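Rhodanese-like domain-containing protein (PDB 2HHG) probably works as a rhodanese-like sulfurtransferase, passing sulfur from thiosulfate to cyanide, although its actual role in the bacterium remains unproven. Local coordinates at residues Ala31-Gly36 / Lys56-Phe61; Met67-Ile72 / Gln107-Lys112; Gly122-Arg125 / Gly129-Glu132. One frame throughout, in Å; residues are numbered along the deposited sequence.

Contact 1. Residues Ala31-Gly36 / Lys56-Phe61; sequences ALHKSG and KIPGSF
With CG swung anti to the backbone N (chi1 -174°), the His33 side chain reaches out from helix 26-34 and carries its imidazole to the Ile57-Pro58 corner, where Ile57 CG2, likewise anti to its own backbone N, lies alongside it. The corner belongs to the Ile-Pro-Gly-Ser loop of the rhodanese fold, a type II beta turn from Ile57 to Ser60 just before strand 61-62. One polar bond joins the two segments: His33 NE2 donates to Pro58 O at 2.8 Å, with an N-H...O angle of 163°. The oxygen lies in the ring plane, at the imidazole edge, an in-plane bond that helps to fix the turn of the ring, while the donor stands tilted 21° from the carbonyl plane. Packing adds to the grip. His33 CD2 sits 3.5 Å from Ile57 CG2, which approaches obliquely, and NE2 is 3.8 Å from CD of Pro58, whose pyrrolidine crosses the imidazole at about a right angle. Pro130 touches both His33 and Pro58, and Tyr92 OH bonds Ile57 N and Ser60 OG, tying the loop to the central sheet. Gly59 has the positive phi expected at the third position of this turn. The turn is fastened inside by one doubly used acceptor: Ile57 O takes Ser60 N at 3.1 Å and, in its carbonyl plane, Ser60 OG at 2.8 Å.

Contact 2. Residues Met67-Ile72 / Gln107-Lys112; sequences MLEFWI and QDMGLK
Met109, modelled as selenomethionine, reaches from the end of helix 97-109 to Glu69 and Ile72 on helix 68-72, so that in this rhodanese-like alpha/beta fold the two helices are joined mainly by apolar contact. Its chain runs extended to the selenium and bends only at the last torsion (chi3 70°), which tucks CE against the short helix. There CE lies 3.9 Å from Ile72 CG2, the two side chains crossing obliquely. Beside this pair, Ile72 CD1 meets Leu111 CD2 at 4.2 Å, so the buried isoleucine touches both a residue of the helix end and one of the loop beyond it. Phe83 and Ala106 also pack on Ile72, while Phe89 and Phe91 of strand 88-92 receive Leu111, linking the contact to the sheet.

Van der Waals contact also involves Glu69: Met109 CE rests 3.6 Å from Glu69 O, and SE is 3.9 Å from Glu69 CG. Glu69 crosses the Met109 chain at about a right angle, offering its methylenes; bent at chi2, it then carries its carboxylate away from the selenium.

Backbone bonds shape each side. On the short helix Ile72 N binds Leu68 O at 2.8 Å, holding the isoleucine in the last turn. On the other side Gly110, with positive phi, ends the helix in a Schellman motif, and the chain turns there so that Leu111 can point back at Ile72. Within that ending Gly110 N donates to Gln107 O at 3.0 Å, and Gly110 O in turn accepts a weak bond from Lys112 NZ at 3.3 Å.

Contact 3. Residues Gly122-Arg125 / Gly129-Glu132; sequences GAWR and GPIE
Trp124 supplies both hydrogen bonds that hold the 129-132 tail against helix 120-126, one from its backbone and one from its indole. Gly129 N donates to Trp124 O at 2.9 Å, so a carbonyl near the helix end is met by an amide five residues on. The side chain answers with its own donor: Trp124 NE1 gives its hydrogen to Pro130 O at 2.7 Å with an N-H...O angle of 162°. The oxygen lies at the edge of the indole, near its plane, but NE1 stands above the carbonyl plane, 36° out of it and not on a lone pair. With this bond the indole N-H of a buried residue is satisfied.

Between the two bonds Gly129 CA sits over one face of the indole, a CH-pi contact 4.0 Å from the centroid of the five-membered ring. A CB at Gly129 would clash with NE1, so the missing side chain lets the tail come this close. Pro130 CD packs 3.8 Å from Trp124 CZ2, while Ile30 and Ile57 also touch the indole. A phenylalanine in place of Trp124 would keep a ring but would probably leave Pro130 O without its donor and the tail less firmly pinned.

Arg125 adds an apolar contact, its CG 3.9 Å from Ile131 CD1. Bent at chi3, the chain then takes its charge elsewhere, and NH1 forms a salt bridge with Asp54. The arrangement, a helix tryptophan bonded to the Gly-Pro segment just after it, is consistent with the C-terminal part of rhodanese-like domains, where a helix tryptophan is often followed by a glycine- and proline-containing turn.

Along the chain the three contacts follow in series, each closing before the next opens. Contacts 1 and 3 lie on the same side of the chain's centre, their centres 10 Å apart, and form one region: Ile57 CG1 touches Trp124 CE2, His33 CB packs on Trp124 CH2, and the Lys56 backbone is probably bonded to Glu132. Helices 26-34 and 120-126 and the loop before strand 61-62 thus meet there. Contact 2 lies on the opposite side from contact 3, with centres 25 Å apart, where helices 68-72 and 97-109 pack. Contact 1 reaches it through Phe61 on Trp71. They join helices and loops at two separate places around the parallel sheet of the rhodanese-like domain.

Contact 1. Residues Ala31-Gly36 / Lys56-Phe61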
loop_
_atom_site.group_PDB
_atom_site.type_symbol
_atom_site.label_atom_id
_atom_site.label_comp_id
_atom_site.label_asym_id
_atom_site.label_seq_id
_atom_site.Cartn_x
_atom_site.Cartn_y
_atom_site.Cartn_z
ATOM N N ALA A 31 14.947 -3.057 5.353
ATOM C CA ALA A 31 16.236 -2.376 5.208
ATOM C C ALA A 31 16.046 -0.917 4.810
ATOM O O ALA A 31 16.730 -0.037 5.324
ATOM C CB ALA A 31 17.129 -3.092 4.204
ATOM N N LEU A 32 15.097 -0.665 3.906
ATOM C CA LEU A 32 14.762 0.695 3.489
ATOM C C LEU A 32 14.320 1.542 4.685
ATOM O O LEU A 32 14.745 2.684 4.851
ATOM C CB LEU A 32 13.662 0.668 2.419
ATOM C CG LEU A 32 13.195 2.013 1.852
ATOM C CD1 LEU A 32 14.343 2.733 1.153
ATOM C CD2 LEU A 32 12.026 1.812 0.896
ATOM N N HIS A 33 13.445 0.979 5.508
ATOM C CA HIS A 33 12.961 1.667 6.694
ATOM C C HIS A 33 14.103 1.992 7.661
ATOM O O HIS A 33 14.191 3.106 8.169
ATOM C CB HIS A 33 11.901 0.818 7.380
ATOM C CG HIS A 33 11.229 1.500 8.526
ATOM N ND1 HIS A 33 11.735 1.466 9.808
ATOM C CD2 HIS A 33 10.088 2.222 8.585
ATOM C CE1 HIS A 33 10.932 2.144 10.608
ATOM N NE2 HIS A 33 9.922 2.609 9.892
ATOM N N LYS A 34 14.973 1.019 7.908
ATOM C CA LYS A 34 16.105 1.217 8.811
ATOM C C LYS A 34 17.098 2.270 8.318
ATOM O O LYS A 34 17.775 2.914 9.124
ATOM C CB LYS A 34 16.817 -0.105 9.091
ATOM C CG LYS A 34 15.975 -1.063 9.910
ATOM C CD LYS A 34 16.654 -2.406 10.033
ATOM C CE LYS A 34 15.846 -3.361 10.884
ATOM N NZ LYS A 34 16.473 -4.709 10.923
ATOM N N SER A 35 17.166 2.458 7.002
ATOM C CA SER A 35 18.072 3.443 6.413
ATOM C C SER A 35 17.579 4.875 6.641
ATOM O O SER A 35 18.320 5.834 6.395
ATOM C CB SER A 35 18.270 3.172 4.914
ATOM O OG SER A 35 17.144 3.586 4.162
ATOM N N GLY A 36 16.334 5.008 7.095
ATOM C CA GLY A 36 15.702 6.309 7.312
ATOM C C GLY A 36 14.625 6.610 6.283
ATOM O O GLY A 36 13.940 7.633 6.376
ATOM N N LYS A 56 1.730 -1.017 13.621
ATOM C CA LYS A 56 2.032 -0.441 12.315
ATOM C C LYS A 56 3.533 -0.239 12.108
ATOM O O LYS A 56 4.340 -0.341 13.048
ATOM C CB LYS A 56 1.307 0.900 12.161
ATOM C CG LYS A 56 1.769 1.980 13.131
ATOM C CD LYS A 56 0.954 3.239 12.946
ATOM C CE LYS A 56 1.219 4.224 14.064
ATOM N NZ LYS A 56 0.443 5.477 13.886
ATOM N N ILE A 57 3.907 0.058 10.871
ATOM C CA ILE A 57 5.276 0.418 10.556
ATOM C C ILE A 57 5.516 1.845 11.061
ATOM O O ILE A 57 4.753 2.751 10.734
ATOM C CB ILE A 57 5.527 0.293 9.041
ATOM C CG1 ILE A 57 5.405 -1.178 8.623
ATOM C CG2 ILE A 57 6.890 0.852 8.677
ATOM C CD1 ILE A 57 5.538 -1.434 7.128
ATOM N N PRO A 58 6.551 2.046 11.900
ATOM C CA PRO A 58 6.792 3.379 12.445
ATOM C C PRO A 58 6.950 4.437 11.365
ATOM O O PRO A 58 7.632 4.224 10.363
ATOM C CB PRO A 58 8.093 3.202 13.241
ATOM C CG PRO A 58 8.109 1.760 13.611
ATOM C CD PRO A 58 7.519 1.064 12.421
ATOM N N GLY A 59 6.286 5.565 11.567
ATOM C CA GLY A 59 6.407 6.681 10.648
ATOM C C GLY A 59 5.551 6.551 9.399
ATOM O O GLY A 59 5.591 7.425 8.537
ATOM N N SER A 60 4.776 5.470 9.290
ATOM C CA SER A 60 3.899 5.295 8.130
ATOM C C SER A 60 2.741 6.288 8.149
ATOM O O SER A 60 2.336 6.772 9.207
ATOM C CB SER A 60 3.379 3.861 8.049
ATOM O OG SER A 60 2.603 3.542 9.181
ATOM N N PHE A 61 2.226 6.580 6.960
ATOM C CA PHE A 61 1.095 7.470 6.784
ATOM C C PHE A 61 -0.155 6.632 6.526
ATOM O O PHE A 61 -0.168 5.790 5.624
ATOM C CB PHE A 61 1.369 8.422 5.615
ATOM C CG PHE A 61 0.253 9.394 5.349
ATOM C CD1 PHE A 61 0.073 10.501 6.170
ATOM C CD2 PHE A 61 -0.622 9.201 4.281
ATOM C CE1 PHE A 61 -0.968 11.398 5.936
ATOM C CE2 PHE A 61 -1.667 10.104 4.040
ATOM C CZ PHE A 61 -1.837 11.197 4.871
#

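Contact 2. Residues Met67-Ile72 / Gln107-Lys112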
loop_
_atom_site.group_PDB
_atom_site.type_symbol
_atom_site.label_atom_id
_atom_site.label_comp_id
_atom_site.label_asym_id
_atom_site.label_seq_id
_atom_site.Cartn_x
_atom_site.Cartn_y
_atom_site.Cartn_z
HETATM N N MSE A 67 -10.160 5.362 0.444
HETATM C CA MSE A 67 -10.033 6.819 0.333
HETATM C C MSE A 67 -8.908 7.264 -0.590
HETATM O O MSE A 67 -8.750 8.465 -0.846
HETATM C CB MSE A 67 -9.765 7.413 1.710
HETATM C CG MSE A 67 -10.956 7.334 2.610
HETATM SE SE MSE A 67 -10.680 8.263 4.250
HETATM C CE MSE A 67 -12.272 7.614 5.161
ATOM N N LEU A 68 -8.125 6.310 -1.085
ATOM C CA LEU A 68 -6.852 6.613 -1.734
ATOM C C LEU A 68 -6.954 7.643 -2.852
ATOM O O LEU A 68 -6.219 8.636 -2.863
ATOM C CB LEU A 68 -6.225 5.326 -2.263
ATOM C CG LEU A 68 -4.779 5.392 -2.744
ATOM C CD1 LEU A 68 -3.843 5.746 -1.586
ATOM C CD2 LEU A 68 -4.382 4.074 -3.392
ATOM N N GLU A 69 -7.873 7.417 -3.786
ATOM C CA GLU A 69 -7.982 8.294 -4.952
ATOM C C GLU A 69 -8.317 9.720 -4.546
ATOM O O GLU A 69 -7.828 10.680 -5.146
ATOM C CB GLU A 69 -9.034 7.769 -5.935
ATOM C CG GLU A 69 -8.764 6.352 -6.451
ATOM C CD GLU A 69 -9.397 5.241 -5.614
ATOM O OE1 GLU A 69 -9.621 5.429 -4.404
ATOM O OE2 GLU A 69 -9.660 4.164 -6.179
ATOM N N PHE A 70 -9.149 9.838 -3.513
ATOM C CA PHE A 70 -9.625 11.118 -3.007
ATOM C C PHE A 70 -8.561 11.904 -2.267
ATOM O O PHE A 70 -8.640 13.132 -2.195
ATOM C CB PHE A 70 -10.856 10.887 -2.135
ATOM C CG PHE A 70 -11.981 10.294 -2.903
ATOM C CD1 PHE A 70 -12.858 11.113 -3.599
ATOM C CD2 PHE A 70 -12.111 8.920 -3.015
ATOM C CE1 PHE A 70 -13.869 10.568 -4.372
ATOM C CE2 PHE A 70 -13.116 8.369 -3.787
ATOM C CZ PHE A 70 -14.002 9.191 -4.457
ATOM N N TRP A 71 -7.574 11.205 -1.715
ATOM C CA TRP A 71 -6.462 11.868 -1.040
ATOM C C TRP A 71 -5.288 12.113 -1.989
ATOM O O TRP A 71 -4.550 13.077 -1.812
ATOM C CB TRP A 71 -6.031 11.063 0.188
ATOM C CG TRP A 71 -7.001 11.133 1.343
ATOM C CD1 TRP A 71 -8.318 11.519 1.310
ATOM C CD2 TRP A 71 -6.723 10.785 2.699
ATOM N NE1 TRP A 71 -8.868 11.448 2.569
ATOM C CE2 TRP A 71 -7.909 10.994 3.436
ATOM C CE3 TRP A 71 -5.580 10.333 3.370
ATOM C CZ2 TRP A 71 -7.982 10.757 4.807
ATOM C CZ3 TRP A 71 -5.662 10.090 4.731
ATOM C CH2 TRP A 71 -6.853 10.309 5.433
ATOM N N ILE A 72 -5.113 11.253 -2.991
ATOM C CA ILE A 72 -4.024 11.438 -3.952
ATOM C C ILE A 72 -4.261 12.619 -4.899
ATOM O O ILE A 72 -3.365 13.437 -5.125
ATOM C CB ILE A 72 -3.794 10.169 -4.787
ATOM C CG1 ILE A 72 -3.150 9.078 -3.926
ATOM C CG2 ILE A 72 -2.917 10.468 -6.006
ATOM C CD1 ILE A 72 -2.987 7.749 -4.631
ATOM N N GLN A 107 -0.577 4.170 -9.427
ATOM C CA GLN A 107 0.228 4.253 -10.638
ATOM C C GLN A 107 -0.623 4.635 -11.857
ATOM O O GLN A 107 -0.198 5.463 -12.676
ATOM C CB GLN A 107 0.933 2.927 -10.869
ATOM C CG GLN A 107 2.012 2.977 -11.930
ATOM C CD GLN A 107 2.763 1.680 -12.005
ATOM O OE1 GLN A 107 2.331 0.732 -12.670
ATOM N NE2 GLN A 107 3.881 1.616 -11.321
ATOM N N ASP A 108 -1.818 4.042 -11.963
ATOM C CA ASP A 108 -2.775 4.370 -13.019
ATOM C C ASP A 108 -3.152 5.851 -13.018
ATOM O O ASP A 108 -3.447 6.421 -14.063
ATOM C CB ASP A 108 -4.061 3.546 -12.874
ATOM C CG ASP A 108 -3.889 2.086 -13.257
ATOM O OD1 ASP A 108 -2.852 1.713 -13.835
ATOM O OD2 ASP A 108 -4.823 1.306 -12.969
HETATM N N MSE A 109 -3.163 6.465 -11.840
HETATM C CA MSE A 109 -3.500 7.879 -11.706
HETATM C C MSE A 109 -2.357 8.781 -12.134
HETATM O O MSE A 109 -2.572 9.955 -12.433
HETATM C CB MSE A 109 -3.877 8.207 -10.262
HETATM C CG MSE A 109 -5.134 7.518 -9.810
HETATM SE SE MSE A 109 -5.534 7.903 -7.964
HETATM C CE MSE A 109 -6.033 9.771 -8.167
ATOM N N GLY A 110 -1.144 8.234 -12.128
ATOM C CA GLY A 110 0.057 9.012 -12.431
ATOM C C GLY A 110 1.060 9.134 -11.292
ATOM O O GLY A 110 2.141 9.690 -11.487
ATOM N N LEU A 111 0.731 8.620 -10.104
ATOM C CA LEU A 111 1.688 8.633 -8.992
ATOM C C LEU A 111 2.887 7.762 -9.364
ATOM O O LEU A 111 2.709 6.652 -9.857
ATOM C CB LEU A 111 1.046 8.124 -7.700
ATOM C CG LEU A 111 1.709 8.567 -6.387
ATOM C CD1 LEU A 111 1.457 10.036 -6.123
ATOM C CD2 LEU A 111 1.213 7.750 -5.202
ATOM N N LYS A 112 4.097 8.267 -9.135
ATOM C CA LYS A 112 5.321 7.583 -9.577
ATOM C C LYS A 112 6.496 8.025 -8.722
ATOM O O LYS A 112 6.620 9.210 -8.437
ATOM C CB LYS A 112 5.673 7.970 -11.021
ATOM C CG LYS A 112 4.806 7.444 -12.130
ATOM C CD LYS A 112 5.333 7.959 -13.466
ATOM C CE LYS A 112 4.342 7.762 -14.599
ATOM N NZ LYS A 112 3.091 8.537 -14.390
#

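Contact 3. Residues Gly122-Arg125 / Gly129-Glu132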
loop_
_atom_site.group_PDB
_atom_site.type_symbol
_atom_site.label_atom_id
_atom_site.label_comp_id
_atom_site.label_asym_id
_atom_site.label_seq_id
_atom_site.Cartn_x
_atom_site.Cartn_y
_atom_site.Cartn_z
ATOM N N GLY A 122 1.891 -8.684 7.875
ATOM C CA GLY A 122 2.052 -10.038 8.412
ATOM C C GLY A 122 3.468 -10.562 8.215
ATOM O O GLY A 122 4.100 -11.055 9.161
ATOM N N ALA A 123 3.980 -10.439 6.994
ATOM C CA ALA A 123 5.355 -10.847 6.688
ATOM C C ALA A 123 6.395 -9.963 7.382
ATOM O O ALA A 123 7.437 -10.451 7.834
ATOM C CB ALA A 123 5.581 -10.850 5.191
ATOM N N TRP A 124 6.106 -8.664 7.453
ATOM C CA TRP A 124 6.944 -7.697 8.166
ATOM C C TRP A 124 7.110 -8.108 9.629
ATOM O O TRP A 124 8.232 -8.175 10.142
ATOM C CB TRP A 124 6.300 -6.315 8.066
ATOM C CG TRP A 124 7.055 -5.182 8.694
ATOM C CD1 TRP A 124 7.073 -4.841 10.014
ATOM C CD2 TRP A 124 7.825 -4.190 8.010
ATOM N NE1 TRP A 124 7.841 -3.719 10.202
ATOM C CE2 TRP A 124 8.315 -3.300 8.987
ATOM C CE3 TRP A 124 8.164 -3.977 6.667
ATOM C CZ2 TRP A 124 9.113 -2.206 8.664
ATOM C CZ3 TRP A 124 8.952 -2.890 6.347
ATOM C CH2 TRP A 124 9.422 -2.020 7.341
ATOM N N ARG A 125 5.991 -8.374 10.295
ATOM C CA ARG A 125 5.989 -8.848 11.678
ATOM C C ARG A 125 6.730 -10.177 11.852
ATOM O O ARG A 125 7.515 -10.337 12.798
ATOM C CB ARG A 125 4.551 -8.973 12.175
ATOM C CG ARG A 125 4.416 -9.431 13.618
ATOM C CD ARG A 125 2.971 -9.370 14.076
ATOM N NE ARG A 125 2.102 -10.208 13.252
ATOM C CZ ARG A 125 0.772 -10.162 13.272
ATOM N NH1 ARG A 125 0.137 -9.319 14.078
ATOM N NH2 ARG A 125 0.072 -10.966 12.482
ATOM N N GLY A 129 10.380 -7.088 11.830
ATOM C CA GLY A 129 10.534 -5.688 11.428
ATOM C C GLY A 129 10.106 -4.697 12.497
ATOM O O GLY A 129 9.364 -5.056 13.412
ATOM N N PRO A 130 10.586 -3.444 12.401
ATOM C CA PRO A 130 10.190 -2.389 13.341
ATOM C C PRO A 130 8.670 -2.243 13.439
ATOM O O PRO A 130 7.984 -2.164 12.414
ATOM C CB PRO A 130 10.813 -1.129 12.730
ATOM C CG PRO A 130 11.996 -1.636 11.972
ATOM C CD PRO A 130 11.559 -2.957 11.406
ATOM N N ILE A 131 8.148 -2.225 14.662
ATOM C CA ILE A 131 6.708 -2.094 14.885
ATOM C C ILE A 131 6.422 -1.048 15.952
ATOM O O ILE A 131 7.086 -1.004 16.998
ATOM C CB ILE A 131 6.044 -3.441 15.277
ATOM C CG1 ILE A 131 6.092 -4.433 14.110
ATOM C CG2 ILE A 131 4.585 -3.232 15.708
ATOM C CD1 ILE A 131 5.637 -5.837 14.475
ATOM N N GLU A 132 5.436 -0.204 15.669
ATOM C CA GLU A 132 4.875 0.711 16.651
ATOM C C GLU A 132 3.483 0.224 17.038
ATOM O O GLU A 132 2.646 -0.052 16.172
ATOM C CB GLU A 132 4.800 2.125 16.081
ATOM C CG GLU A 132 4.072 3.117 16.982
ATOM C CD GLU A 132 3.914 4.480 16.349
ATOM O OE1 GLU A 132 4.613 4.763 15.356
ATOM O OE2 GLU A 132 3.089 5.272 16.850
#